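Local coordinates for protein glycerol trinitrate reductase (Agrobacterium tumefaciens, PDB 5EPD) that probably uses FMN to carry out nitrate ester and other NAD(P)H-dependent reductions, as an Old Yellow Enzyme, and is captured here without its flavin, at residues 280-285 with 305-310; 250-255 with 298-303; 340-345 with 355-360; 74-79 with 117-122; 166-171 with 216-221. One frame throughout, in Å; residues are numbered along the deposited sequence.

Contact 1: 280-285 with 305-310; sequences AYIHVV and RRFSRT
Two backbone hydrogen bonds join Ala280 and Ile282 to Thr310, and they are unequal. Ile282 N gives a sound bond to Thr310 O at 3.0 Å, with an angle of 155° at the hydrogen. The other, from Thr310 N to Ala280 O, is weak. Tyr281 lies between them and bridges to Thr310 in parallel register, and its CA sits 3.3 Å from Thr310 O in a CA-H...O contact. CB of Tyr281 and CB of Thr310 emerge on one face of the sheet and touch at 3.6 Å, but the tyrosine ring then leads away, and its hydroxyl is hydrogen-bonded to Glu194.

This is where strands 281-284 and 310-313 start side by side in the closed eight-stranded parallel TIM barrel, at the point where the chain comes back from helix 300-306.

The apolar part of the contact is Ile282 against Phe307, the first residue to leave the helix. CG2 of Ile282 lies over one face of the Phe307 ring, displaced toward its rim, in a CH-pi contact of 3.9 Å to the centroid. The longer branch of the isoleucine slides past in the opposite sense to the phenylalanine, bringing Ile282 CD1 to 3.8 Å from Phe307 CB. With CG of Phe307 anti to the backbone N (chi1 -165°), the ring swings in toward the strand, and its CE2 reaches 3.7 Å from Tyr281 CA. Val271 and Asp275 of helix 263-276 also touch this ring. At the start of the strand, Arg309 CB packs on Ala280 O at 3.3 Å, while its guanidinium end leads away.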
# COMPACT_ATOMS: atom_id res chain seq x y z
N ALA A 280 -4.85 6.17 12.99
CA ALA A 280 -4.23 7.42 12.54
C ALA A 280 -4.76 7.94 11.18
O ALA A 280 -4.92 9.14 11.02
CB ALA A 280 -2.72 7.25 12.48
N TYR A 281 -5.00 7.06 10.21
CA TYR A 281 -5.41 7.55 8.89
C TYR A 281 -6.03 6.53 7.97
O TYR A 281 -5.76 5.33 8.06
CB TYR A 281 -4.21 8.20 8.18
CG TYR A 281 -3.19 7.25 7.58
CD1 TYR A 281 -3.44 6.59 6.38
CD2 TYR A 281 -1.95 7.04 8.19
CE1 TYR A 281 -2.49 5.74 5.81
CE2 TYR A 281 -0.98 6.21 7.63
CZ TYR A 281 -1.26 5.56 6.44
OH TYR A 281 -0.32 4.73 5.88
N ILE A 282 -6.87 7.03 7.06
CA ILE A 282 -7.29 6.28 5.89
C ILE A 282 -6.64 6.89 4.65
O ILE A 282 -6.42 8.10 4.57
CB ILE A 282 -8.83 6.18 5.73
CG1 ILE A 282 -9.49 7.57 5.66
CG2 ILE A 282 -9.43 5.34 6.86
CD1 ILE A 282 -10.97 7.52 5.37
N HIS A 283 -6.33 6.02 3.70
CA HIS A 283 -5.68 6.39 2.44
C HIS A 283 -6.61 5.91 1.32
O HIS A 283 -6.78 4.70 1.09
CB HIS A 283 -4.31 5.69 2.39
CG HIS A 283 -3.47 6.03 1.20
ND1 HIS A 283 -2.13 5.73 1.13
CD2 HIS A 283 -3.77 6.66 0.03
CE1 HIS A 283 -1.64 6.15 -0.02
NE2 HIS A 283 -2.61 6.72 -0.71
N VAL A 284 -7.22 6.85 0.62
CA VAL A 284 -8.29 6.50 -0.29
C VAL A 284 -7.84 6.74 -1.73
O VAL A 284 -7.46 7.86 -2.10
CB VAL A 284 -9.60 7.27 0.03
CG1 VAL A 284 -10.73 6.86 -0.92
CG2 VAL A 284 -10.01 7.04 1.49
N VAL A 285 -7.89 5.66 -2.51
CA VAL A 285 -7.68 5.69 -3.94
C VAL A 285 -9.04 6.11 -4.53
O VAL A 285 -10.02 5.35 -4.43
CB VAL A 285 -7.27 4.29 -4.46
CG1 VAL A 285 -7.16 4.30 -5.97
CG2 VAL A 285 -5.97 3.81 -3.80
N ARG A 305 -16.20 12.71 5.99
CA ARG A 305 -16.98 13.10 7.16
C ARG A 305 -16.92 12.06 8.28
O ARG A 305 -16.75 12.39 9.45
CB ARG A 305 -18.43 13.34 6.74
CG ARG A 305 -18.69 14.78 6.35
CD ARG A 305 -20.13 15.00 5.94
NE ARG A 305 -20.21 15.23 4.50
CZ ARG A 305 -20.77 14.40 3.61
NH1 ARG A 305 -20.75 14.74 2.32
NH2 ARG A 305 -21.36 13.27 3.99
N ARG A 306 -17.04 10.79 7.92
CA ARG A 306 -17.09 9.70 8.89
C ARG A 306 -15.80 9.49 9.61
O ARG A 306 -15.79 8.99 10.73
CB ARG A 306 -17.47 8.40 8.20
CG ARG A 306 -18.90 8.41 7.74
CD ARG A 306 -19.19 7.26 6.80
NE ARG A 306 -20.45 7.51 6.11
CZ ARG A 306 -21.65 7.37 6.67
NH1 ARG A 306 -21.77 6.96 7.92
NH2 ARG A 306 -22.72 7.63 5.95
N PHE A 307 -14.69 9.82 8.95
CA PHE A 307 -13.39 9.58 9.55
C PHE A 307 -12.89 10.88 10.18
O PHE A 307 -12.85 11.95 9.56
CB PHE A 307 -12.40 8.99 8.51
CG PHE A 307 -11.16 8.39 9.14
CD1 PHE A 307 -11.21 7.12 9.76
CD2 PHE A 307 -9.96 9.10 9.16
CE1 PHE A 307 -10.08 6.59 10.35
CE2 PHE A 307 -8.84 8.56 9.77
CZ PHE A 307 -8.89 7.32 10.36
N SER A 308 -12.51 10.78 11.44
CA SER A 308 -12.24 11.95 12.26
C SER A 308 -10.74 12.32 12.30
O SER A 308 -10.38 13.36 12.83
CB SER A 308 -12.77 11.68 13.67
OG SER A 308 -11.86 10.88 14.42
N ARG A 309 -9.87 11.46 11.78
CA ARG A 309 -8.43 11.73 11.71
C ARG A 309 -8.01 12.04 10.27
O ARG A 309 -8.82 12.49 9.46
CB ARG A 309 -7.68 10.51 12.27
CG ARG A 309 -7.28 10.61 13.73
CD ARG A 309 -8.40 10.27 14.67
NE ARG A 309 -7.90 10.21 16.04
CZ ARG A 309 -8.39 9.45 17.02
NH1 ARG A 309 -9.41 8.62 16.83
NH2 ARG A 309 -7.84 9.52 18.23
N THR A 310 -6.74 11.78 9.94
CA THR A 310 -6.18 12.04 8.59
C THR A 310 -6.80 11.26 7.42
O THR A 310 -7.04 10.04 7.49
CB THR A 310 -4.67 11.78 8.59
OG1 THR A 310 -4.09 12.50 9.68
CG2 THR A 310 -4.02 12.19 7.27

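Contact 2: 250-255 with 298-303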
# COMPACT_ATOMS: atom_id res chain seq x y z
N SER A 250 -9.92 1.39 -1.71
CA SER A 250 -10.24 1.81 -3.06
C SER A 250 -11.71 1.44 -3.34
O SER A 250 -11.98 0.39 -3.95
CB SER A 250 -9.32 1.08 -4.05
OG SER A 250 -9.48 -0.35 -3.98
N PRO A 251 -12.67 2.26 -2.85
CA PRO A 251 -14.10 1.96 -2.95
C PRO A 251 -14.58 1.59 -4.35
O PRO A 251 -15.32 0.61 -4.52
CB PRO A 251 -14.76 3.28 -2.51
CG PRO A 251 -13.79 3.85 -1.54
CD PRO A 251 -12.43 3.53 -2.12
N VAL A 252 -14.16 2.37 -5.35
CA VAL A 252 -14.57 2.16 -6.73
C VAL A 252 -13.48 1.42 -7.49
O VAL A 252 -12.41 1.94 -7.74
CB VAL A 252 -14.85 3.51 -7.40
CG1 VAL A 252 -15.42 3.29 -8.80
CG2 VAL A 252 -15.83 4.33 -6.56
N SER A 253 -13.75 0.17 -7.87
CA SER A 253 -12.78 -0.64 -8.61
C SER A 253 -12.61 -0.05 -10.02
O SER A 253 -13.50 0.66 -10.50
CB SER A 253 -13.27 -2.09 -8.72
OG SER A 253 -13.74 -2.60 -7.48
N PRO A 254 -11.49 -0.35 -10.68
CA PRO A 254 -11.45 -0.03 -12.10
C PRO A 254 -12.34 -1.02 -12.86
O PRO A 254 -12.96 -1.90 -12.23
CB PRO A 254 -9.98 -0.23 -12.46
CG PRO A 254 -9.50 -1.28 -11.52
CD PRO A 254 -10.28 -1.06 -10.24
N ALA A 255 -12.38 -0.88 -14.18
CA ALA A 255 -13.19 -1.73 -15.07
C ALA A 255 -12.91 -3.23 -14.89
O ALA A 255 -13.84 -4.03 -14.80
CB ALA A 255 -12.98 -1.32 -16.52
N PHE A 298 -19.45 8.15 -6.98
CA PHE A 298 -19.16 7.88 -5.56
C PHE A 298 -19.01 9.15 -4.70
O PHE A 298 -18.51 10.16 -5.17
CB PHE A 298 -17.88 7.03 -5.44
CG PHE A 298 -17.64 6.44 -4.06
CD1 PHE A 298 -18.19 5.21 -3.70
CD2 PHE A 298 -16.87 7.13 -3.11
CE1 PHE A 298 -17.98 4.69 -2.42
CE2 PHE A 298 -16.67 6.61 -1.84
CZ PHE A 298 -17.23 5.39 -1.49
N ASP A 299 -19.43 9.07 -3.43
CA ASP A 299 -19.33 10.20 -2.47
C ASP A 299 -18.19 10.03 -1.46
O ASP A 299 -18.38 9.41 -0.42
CB ASP A 299 -20.64 10.42 -1.70
CG ASP A 299 -20.58 11.62 -0.73
OD1 ASP A 299 -19.51 12.24 -0.58
OD2 ASP A 299 -21.60 11.96 -0.09
N TYR A 300 -17.03 10.62 -1.76
CA TYR A 300 -15.88 10.53 -0.87
C TYR A 300 -16.05 11.43 0.35
O TYR A 300 -15.45 11.18 1.40
CB TYR A 300 -14.58 10.86 -1.63
CG TYR A 300 -14.27 9.87 -2.74
CD1 TYR A 300 -13.62 8.65 -2.47
CD2 TYR A 300 -14.64 10.14 -4.05
CE1 TYR A 300 -13.38 7.73 -3.48
CE2 TYR A 300 -14.39 9.23 -5.07
CZ TYR A 300 -13.76 8.03 -4.78
OH TYR A 300 -13.53 7.17 -5.83
N GLY A 301 -16.87 12.48 0.20
CA GLY A 301 -17.16 13.41 1.29
C GLY A 301 -17.80 12.70 2.46
O GLY A 301 -17.57 13.07 3.63
N SER A 302 -18.61 11.67 2.16
CA SER A 302 -19.18 10.80 3.18
C SER A 302 -18.08 10.19 4.02
O SER A 302 -18.12 10.26 5.24
CB SER A 302 -20.05 9.69 2.54
OG SER A 302 -20.56 8.77 3.51
N LEU A 303 -17.09 9.58 3.35
CA LEU A 303 -15.99 8.88 4.03
C LEU A 303 -15.13 9.84 4.83
O LEU A 303 -14.76 9.58 5.99
CB LEU A 303 -15.08 8.14 3.02
CG LEU A 303 -15.73 7.12 2.06
CD1 LEU A 303 -14.64 6.37 1.33
CD2 LEU A 303 -16.66 6.17 2.80
O HOH W 1 -12.29 4.64 -5.17
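CB of Pro251 sits over one face of the Phe298 ring, and this pair accounts for much of what is buried here. That carbon is 3.4 Å from Phe298 CZ and off-centre toward the rim of the ring. The CH-pi contact measures 3.8 Å from Pro251 CB to the ring centroid, and the two side chains cross at about a right angle. Pro251 CG shares the contact with Phe298 CZ and also meets Leu303 CD1 at 3.9 Å. Val284 of strand 281-284 also packs on this proline.

Val252, next along the chain, covers the root of the same aromatic. Its CG2 branch reaches 3.6 Å from Phe298 CB, the two side chains sliding past each other in opposite directions. The same methyl touches the Tyr300 hydroxyl.

Segment 250-255 is the loop that follows barrel strand 245-249 in this TIM barrel fold, and 298-303 leads into helix 300-306, so the packing ties one strand-to-helix connection to the start of another helix.

Phe298 takes Pro251 on one face and points CD2 over the centre of the Tyr300 ring. No direct hydrogen bond crosses between the segments, but a water does. It accepts from Val252 N at 2.9 Å and lies in the plane of the Tyr300 ring at its edge, 2.9 Å from Tyr300 OH. Asp299 is the N-cap of the helix; its OD1 takes the Ser302 N-H at 2.9 Å, approached from above the carboxylate plane. Ser302 OG is hydrogen-bonded in turn to Asp268 of helix 263-276.

Contact 3: 340-345 with 355-360; sequences FIANPD and PLAEVN
The Asn343 side-chain amide lies against the backbone of Ala357 and bonds to both its N and its O. Ala357 N donates to Asn343 OD1 in the carbonyl plane, on a lone pair; at 2.5 Å this bond is modelled too short, and its exact length is doubtful. Asn343 ND2 donates back to Ala357 O at 3.0 Å, also on a lone pair, though the acceptor is tilted 17° from the amide plane. With CG of Asn343 beside the backbone N (chi1 -49°), the amide reaches across to segment 355-360. ND2 is also hydrogen-bonded to Pro339 O, and its two bonds probably fix the rotation of the amide.

Asn343 is the first residue to leave helix 338-342, which follows the last strand of the TIM barrel. Segment 355-360 comes back alongside it after the short helix 346-352.

Ala342 points its methyl at the returning backbone, with CB 3.3 Å from Glu358 O and 3.4 Å from Ala357 O. One helix position earlier, Ile341 and Val359 cross obliquely. Val359 CG2 does the touching, at 3.6 Å from Ile341 CB and 3.8 Å from Ile341 CG2. Tyr375 packs on both Ile341 and Ala342, and its hydroxyl accepts a hydrogen bond from Asn360 N.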
# COMPACT_ATOMS: atom_id res chain seq x y z
N PHE A 340 6.96 10.19 -8.38
CA PHE A 340 8.05 9.89 -7.45
C PHE A 340 9.04 8.86 -8.03
O PHE A 340 10.21 8.82 -7.61
CB PHE A 340 7.50 9.36 -6.13
CG PHE A 340 7.32 10.41 -5.09
CD1 PHE A 340 8.43 11.01 -4.49
CD2 PHE A 340 6.05 10.79 -4.68
CE1 PHE A 340 8.27 12.00 -3.52
CE2 PHE A 340 5.89 11.77 -3.72
CZ PHE A 340 7.00 12.38 -3.14
N ILE A 341 8.58 8.01 -8.95
CA ILE A 341 9.49 7.09 -9.65
C ILE A 341 10.55 7.91 -10.43
O ILE A 341 11.77 7.74 -10.25
CB ILE A 341 8.75 6.15 -10.63
CG1 ILE A 341 7.78 5.22 -9.87
CG2 ILE A 341 9.76 5.32 -11.42
CD1 ILE A 341 7.04 4.24 -10.75
N ALA A 342 10.07 8.83 -11.26
CA ALA A 342 10.96 9.52 -12.19
C ALA A 342 11.61 10.81 -11.61
O ALA A 342 12.62 11.24 -12.12
CB ALA A 342 10.22 9.83 -13.49
N ASN A 343 11.04 11.39 -10.56
CA ASN A 343 11.57 12.62 -9.92
C ASN A 343 11.86 12.41 -8.43
O ASN A 343 10.95 12.55 -7.60
CB ASN A 343 10.58 13.77 -10.09
CG ASN A 343 10.10 13.92 -11.53
OD1 ASN A 343 10.61 14.75 -12.30
ND2 ASN A 343 9.16 13.08 -11.92
N PRO A 344 13.12 12.07 -8.08
CA PRO A 344 13.43 11.86 -6.64
C PRO A 344 13.27 13.15 -5.83
O PRO A 344 12.97 13.11 -4.61
CB PRO A 344 14.90 11.36 -6.63
CG PRO A 344 15.45 11.71 -7.99
CD PRO A 344 14.27 11.76 -8.95
N ASP A 345 13.47 14.27 -6.52
CA ASP A 345 13.31 15.61 -5.96
C ASP A 345 11.91 16.21 -6.26
O ASP A 345 11.77 17.43 -6.37
CB ASP A 345 14.45 16.52 -6.47
CG ASP A 345 14.53 16.61 -8.00
OD1 ASP A 345 14.19 15.63 -8.70
OD2 ASP A 345 14.99 17.66 -8.51
N PRO A 355 9.93 21.60 -14.41
CA PRO A 355 9.14 20.52 -15.04
C PRO A 355 9.54 19.12 -14.52
O PRO A 355 10.67 18.91 -13.99
CB PRO A 355 9.44 20.69 -16.55
CG PRO A 355 10.15 22.00 -16.72
CD PRO A 355 10.78 22.32 -15.38
N LEU A 356 8.60 18.17 -14.66
CA LEU A 356 8.76 16.84 -14.13
C LEU A 356 9.22 15.85 -15.19
O LEU A 356 8.83 15.93 -16.37
CB LEU A 356 7.43 16.36 -13.52
CG LEU A 356 6.82 17.14 -12.35
CD1 LEU A 356 5.65 16.31 -11.79
CD2 LEU A 356 7.82 17.48 -11.24
N ALA A 357 10.08 14.94 -14.77
CA ALA A 357 10.52 13.84 -15.64
C ALA A 357 9.41 12.80 -15.79
O ALA A 357 8.69 12.49 -14.85
CB ALA A 357 11.78 13.20 -15.08
N GLU A 358 9.27 12.26 -16.98
CA GLU A 358 8.33 11.19 -17.21
C GLU A 358 8.98 9.86 -16.83
O GLU A 358 10.21 9.73 -16.76
CB GLU A 358 7.88 11.17 -18.66
CG GLU A 358 7.12 12.43 -19.06
CD GLU A 358 5.63 12.23 -18.97
OE1 GLU A 358 5.07 12.26 -17.84
OE2 GLU A 358 5.04 12.03 -20.04
N VAL A 359 8.12 8.89 -16.58
CA VAL A 359 8.51 7.54 -16.19
C VAL A 359 8.96 6.75 -17.42
O VAL A 359 8.35 6.88 -18.49
CB VAL A 359 7.29 6.88 -15.48
CG1 VAL A 359 6.99 5.48 -15.98
CG2 VAL A 359 7.50 6.88 -13.98
N ASN A 360 10.04 5.97 -17.30
CA ASN A 360 10.25 4.85 -18.26
C ASN A 360 9.43 3.66 -17.76
O ASN A 360 9.81 3.00 -16.79
CB ASN A 360 11.73 4.47 -18.40
CG ASN A 360 11.95 3.22 -19.28
OD1 ASN A 360 11.02 2.46 -19.60
ND2 ASN A 360 13.19 3.00 -19.65

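Contact 4: 74-79 with 117-122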
# COMPACT_ATOMS: atom_id res chain seq x y z
N ILE A 74 6.83 8.55 3.10
CA ILE A 74 6.93 7.51 2.08
C ILE A 74 6.11 6.32 2.53
O ILE A 74 6.26 5.85 3.66
CB ILE A 74 8.38 7.02 1.88
CG1 ILE A 74 9.24 8.13 1.32
CG2 ILE A 74 8.42 5.82 0.93
CD1 ILE A 74 10.73 7.78 1.30
N ILE A 75 5.25 5.82 1.65
CA ILE A 75 4.64 4.51 1.87
C ILE A 75 5.45 3.51 1.04
O ILE A 75 5.56 3.65 -0.19
CB ILE A 75 3.17 4.39 1.41
CG1 ILE A 75 2.34 5.63 1.75
CG2 ILE A 75 2.56 3.12 2.02
CD1 ILE A 75 1.97 5.72 3.20
N SER A 76 6.01 2.52 1.70
CA SER A 76 6.78 1.51 0.98
C SER A 76 5.91 0.78 -0.02
O SER A 76 4.67 0.77 0.09
CB SER A 76 7.30 0.43 1.90
OG SER A 76 6.22 -0.42 2.32
N GLU A 77 6.59 0.17 -0.96
CA GLU A 77 6.05 -0.87 -1.80
C GLU A 77 5.30 -1.87 -0.95
O GLU A 77 5.70 -2.18 0.20
CB GLU A 77 7.19 -1.59 -2.52
CG GLU A 77 8.27 -2.16 -1.59
CD GLU A 77 9.60 -2.38 -2.31
OE1 GLU A 77 10.56 -1.58 -2.15
OE2 GLU A 77 9.68 -3.39 -3.04
N ALA A 78 4.21 -2.37 -1.51
CA ALA A 78 3.48 -3.47 -0.89
C ALA A 78 4.45 -4.63 -0.57
O ALA A 78 5.26 -5.03 -1.42
CB ALA A 78 2.37 -3.95 -1.80
N THR A 79 4.34 -5.14 0.66
CA THR A 79 5.32 -6.02 1.27
C THR A 79 4.54 -7.18 1.98
O THR A 79 3.83 -6.96 2.98
CB THR A 79 6.24 -5.20 2.22
OG1 THR A 79 7.13 -4.37 1.45
CG2 THR A 79 7.07 -6.10 3.18
N ILE A 117 8.80 6.94 6.98
CA ILE A 117 8.49 5.77 6.17
C ILE A 117 7.65 4.77 6.94
O ILE A 117 7.97 4.37 8.07
CB ILE A 117 9.75 5.09 5.56
CG1 ILE A 117 9.33 4.07 4.50
CG2 ILE A 117 10.63 4.47 6.65
CD1 ILE A 117 10.52 3.43 3.80
N VAL A 118 6.56 4.41 6.29
CA VAL A 118 5.59 3.47 6.78
C VAL A 118 5.63 2.25 5.84
O VAL A 118 5.79 2.40 4.61
CB VAL A 118 4.23 4.20 6.78
CG1 VAL A 118 3.06 3.24 6.67
CG2 VAL A 118 4.14 5.03 8.05
N LEU A 119 5.53 1.05 6.40
CA LEU A 119 5.48 -0.19 5.60
C LEU A 119 4.03 -0.61 5.26
O LEU A 119 3.16 -0.74 6.14
CB LEU A 119 6.25 -1.32 6.30
CG LEU A 119 6.34 -2.69 5.62
CD1 LEU A 119 7.57 -3.48 6.04
CD2 LEU A 119 5.12 -3.53 5.95
N GLN A 120 3.76 -0.84 3.98
CA GLN A 120 2.44 -1.33 3.57
C GLN A 120 2.36 -2.85 3.60
O GLN A 120 2.96 -3.54 2.77
CB GLN A 120 2.02 -0.82 2.17
CG GLN A 120 0.55 -1.09 1.85
CD GLN A 120 0.17 -0.81 0.42
OE1 GLN A 120 0.82 -1.29 -0.49
NE2 GLN A 120 -0.89 -0.08 0.22
N LEU A 121 1.59 -3.36 4.56
CA LEU A 121 1.37 -4.79 4.76
C LEU A 121 0.41 -5.45 3.75
O LEU A 121 -0.77 -5.04 3.61
CB LEU A 121 0.77 -5.04 6.14
CG LEU A 121 1.63 -4.55 7.29
CD1 LEU A 121 0.78 -4.57 8.56
CD2 LEU A 121 2.89 -5.40 7.43
N TRP A 122 0.90 -6.52 3.13
CA TRP A 122 0.25 -7.13 1.99
C TRP A 122 -0.15 -8.59 2.19
O TRP A 122 0.61 -9.39 2.75
CB TRP A 122 1.27 -7.10 0.86
CG TRP A 122 0.75 -6.94 -0.51
CD1 TRP A 122 -0.54 -6.67 -0.92
CD2 TRP A 122 1.55 -6.99 -1.70
NE1 TRP A 122 -0.58 -6.54 -2.30
CE2 TRP A 122 0.69 -6.73 -2.79
CE3 TRP A 122 2.91 -7.18 -1.93
CZ2 TRP A 122 1.16 -6.68 -4.10
CZ3 TRP A 122 3.37 -7.14 -3.23
CH2 TRP A 122 2.50 -6.89 -4.30
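Ile74 O accepts from Val118 N at 3.0 Å, and Val118 O in turn accepts from Ser76 N at 2.9 Å, both bonds nearly straight. They form the first ladder of a parallel pair. Beyond it the register slips by one residue, and the Ser76 hydroxyl stands in for a backbone acceptor: Gln120 N donates to Ser76 OG at 3.0 Å. With OG between the backbone N and the carbonyl carbon (chi1 73°), that oxygen can both take this bond and give its own proton to Glu77 O at 2.8 Å.

Glu77 O is gripped a second time by Thr79 OG1, and the two hydroxyls come to it from opposite faces of its plane. The main-chain bonds then resume, with Thr79 N to Gln120 O at 3.0 Å and Trp122 N to Thr79 O at the same length. Glu77 OE1 is hydrogen-bonded to Tyr65, while Gln120 NE2 has a weak bond to Glu194.

Apolar contacts fill in between: Ile74 CB meets Ile117 CG1 at 4.1 Å, and Thr79 CG2 meets Leu119 CD1 at 3.9 Å. Ala78 CB lies over one face of the Trp122 ring, at a modelled closeness that is doubtful.

Strands 73-80 and 117-122 are joined by helix 97-112 as a beta-alpha-beta unit of the TIM barrel. Ile117 and Thr79 pack on that helix, Leu121 reaches helix 171-187, and strand 193-196 continues the sheet beyond 117-122.

Contact 5: 166-171 with 216-221; sequences LELEEL and DTYGGS
Leu171 and Leu168 meet Tyr218 from two directions. Leu171 brings CD1 over the centre of one face of the tyrosine ring, the two side chains coming from opposite directions; the modelled spacing is tighter than a C-H allows, so its exact value is doubtful. Leu168 takes the edge: its CD1 lies near the ring plane, 3.5 Å from Tyr218 CD1, and the side chains cross at about a right angle. With CG of Leu168 anti to the backbone N (chi1 -175°), the chain extends toward the other loop, and the same methyl also touches Asp216 OD2 at 3.4 Å and Thr217 OG1 at 3.8 Å. No hydrogen bond passes between the segments.

These are two loops at the surface of the TIM barrel. Segment 166-171 leads from strand 164-165 into helix 171-187. The other loop, 216-221, follows helix 202-207 and precedes helix 222-225. Phe206 of helix 202-207 packs on both Leu171 and Tyr218.

The second shell sets the two loops in shape. Residues 216 to 219 form a type I beta turn, and Asp216 reinforces it with an Asx turn: its OD1 accepts from Tyr218 N at 2.8 Å, from above the carboxylate plane. Asp216 OD2 forms a salt bridge with Arg214, and the far end of the Tyr218 ring is held by a hydrogen bond from its hydroxyl to Glu231. On the other segment, Glu170 OE1 accepts from Glu167 N at 2.7 Å, while OE2 forms a salt bridge with Arg164. Glu170 N donates to Glu167 O at 2.8 Å, turning the backbone that carries Leu168 and Leu171.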
# COMPACT_ATOMS: atom_id res chain seq x y z
N LEU A 166 -10.82 -20.02 1.45
CA LEU A 166 -10.28 -20.27 2.80
C LEU A 166 -11.27 -20.90 3.75
O LEU A 166 -12.42 -20.48 3.83
CB LEU A 166 -9.80 -18.99 3.44
CG LEU A 166 -8.47 -18.50 2.86
CD1 LEU A 166 -8.36 -16.99 3.08
CD2 LEU A 166 -7.29 -19.28 3.46
N GLU A 167 -10.80 -21.89 4.50
CA GLU A 167 -11.59 -22.46 5.59
C GLU A 167 -11.73 -21.37 6.65
O GLU A 167 -10.75 -20.67 6.98
CB GLU A 167 -10.90 -23.71 6.20
CG GLU A 167 -10.60 -24.86 5.24
CD GLU A 167 -11.83 -25.34 4.49
OE1 GLU A 167 -12.96 -25.21 5.00
OE2 GLU A 167 -11.69 -25.85 3.36
N LEU A 168 -12.95 -21.24 7.18
CA LEU A 168 -13.23 -20.34 8.30
C LEU A 168 -12.14 -20.43 9.38
O LEU A 168 -11.71 -19.41 9.94
CB LEU A 168 -14.58 -20.68 8.93
CG LEU A 168 -15.06 -19.73 10.04
CD1 LEU A 168 -15.68 -18.49 9.41
CD2 LEU A 168 -16.06 -20.41 10.95
N GLU A 169 -11.68 -21.65 9.63
CA GLU A 169 -10.68 -21.90 10.67
C GLU A 169 -9.35 -21.18 10.41
O GLU A 169 -8.68 -20.81 11.37
CB GLU A 169 -10.41 -23.41 10.81
CG GLU A 169 -11.55 -24.22 11.42
CD GLU A 169 -12.84 -24.19 10.60
OE1 GLU A 169 -12.80 -24.50 9.39
OE2 GLU A 169 -13.90 -23.86 11.19
N GLU A 170 -8.98 -20.98 9.14
CA GLU A 170 -7.65 -20.38 8.79
C GLU A 170 -7.54 -18.85 9.05
O GLU A 170 -6.45 -18.29 9.21
CB GLU A 170 -7.32 -20.67 7.33
CG GLU A 170 -7.26 -22.15 6.98
CD GLU A 170 -7.13 -22.39 5.47
OE1 GLU A 170 -8.18 -22.58 4.82
OE2 GLU A 170 -6.00 -22.38 4.92
N LEU A 171 -8.70 -18.20 9.13
CA LEU A 171 -8.78 -16.76 9.09
C LEU A 171 -8.04 -16.13 10.26
O LEU A 171 -7.24 -15.23 10.06
CB LEU A 171 -10.23 -16.29 9.04
CG LEU A 171 -11.03 -16.72 7.81
CD1 LEU A 171 -12.36 -15.98 7.78
CD2 LEU A 171 -10.27 -16.48 6.51
N ASP A 216 -20.91 -17.92 5.33
CA ASP A 216 -20.56 -17.98 6.76
C ASP A 216 -20.45 -16.55 7.26
O ASP A 216 -20.94 -15.64 6.60
CB ASP A 216 -19.29 -18.81 6.97
CG ASP A 216 -18.01 -18.14 6.41
OD1 ASP A 216 -17.99 -16.93 6.09
OD2 ASP A 216 -17.01 -18.87 6.32
N THR A 217 -19.81 -16.35 8.42
CA THR A 217 -19.79 -15.03 9.07
C THR A 217 -18.90 -13.98 8.38
O THR A 217 -18.95 -12.79 8.73
CB THR A 217 -19.35 -15.10 10.56
OG1 THR A 217 -18.22 -15.97 10.70
CG2 THR A 217 -20.49 -15.62 11.45
N TYR A 218 -18.10 -14.42 7.41
CA TYR A 218 -17.20 -13.54 6.66
C TYR A 218 -17.75 -13.19 5.27
O TYR A 218 -17.02 -12.66 4.43
CB TYR A 218 -15.80 -14.19 6.58
CG TYR A 218 -15.08 -14.12 7.90
CD1 TYR A 218 -15.27 -15.07 8.89
CD2 TYR A 218 -14.24 -13.06 8.18
CE1 TYR A 218 -14.62 -14.99 10.12
CE2 TYR A 218 -13.59 -12.96 9.39
CZ TYR A 218 -13.77 -13.93 10.35
OH TYR A 218 -13.11 -13.77 11.54
N GLY A 219 -19.04 -13.46 5.06
CA GLY A 219 -19.72 -13.07 3.82
C GLY A 219 -21.23 -13.00 3.99
O GLY A 219 -21.78 -13.37 5.03
N GLY A 220 -21.91 -12.50 2.97
CA GLY A 220 -23.36 -12.50 2.97
C GLY A 220 -23.99 -11.19 3.38
O GLY A 220 -25.21 -11.06 3.33
N SER A 221 -23.18 -10.21 3.77
CA SER A 221 -23.70 -8.89 4.11
C SER A 221 -22.59 -7.87 4.23
O SER A 221 -21.39 -8.20 4.25
CB SER A 221 -24.49 -8.93 5.43
OG SER A 221 -23.64 -9.23 6.53

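Contacts 1 and 4 are buried and belong to the same barrel sheet; they touch where Tyr281 OH reaches Ile75 and Val118, and each relies on parallel backbone bonding, although contact 4 has more such bonds, in two ladders separated by a register shift. Contact 2 is partly buried and adjoins contact 1 through helix 300-306 and through Val284 against Tyr300, but it is held by aromatic packing and one water. Contact 3, partly buried, depends on an asparagine amide reading a backbone. Contact 5, at the surface, has no hydrogen bond between its loops, just leucine methyls against Tyr218 and nearby oxygens. Contacts 3 and 5 lie on opposite sides of the chain's centre, their own centres about 43 Å apart.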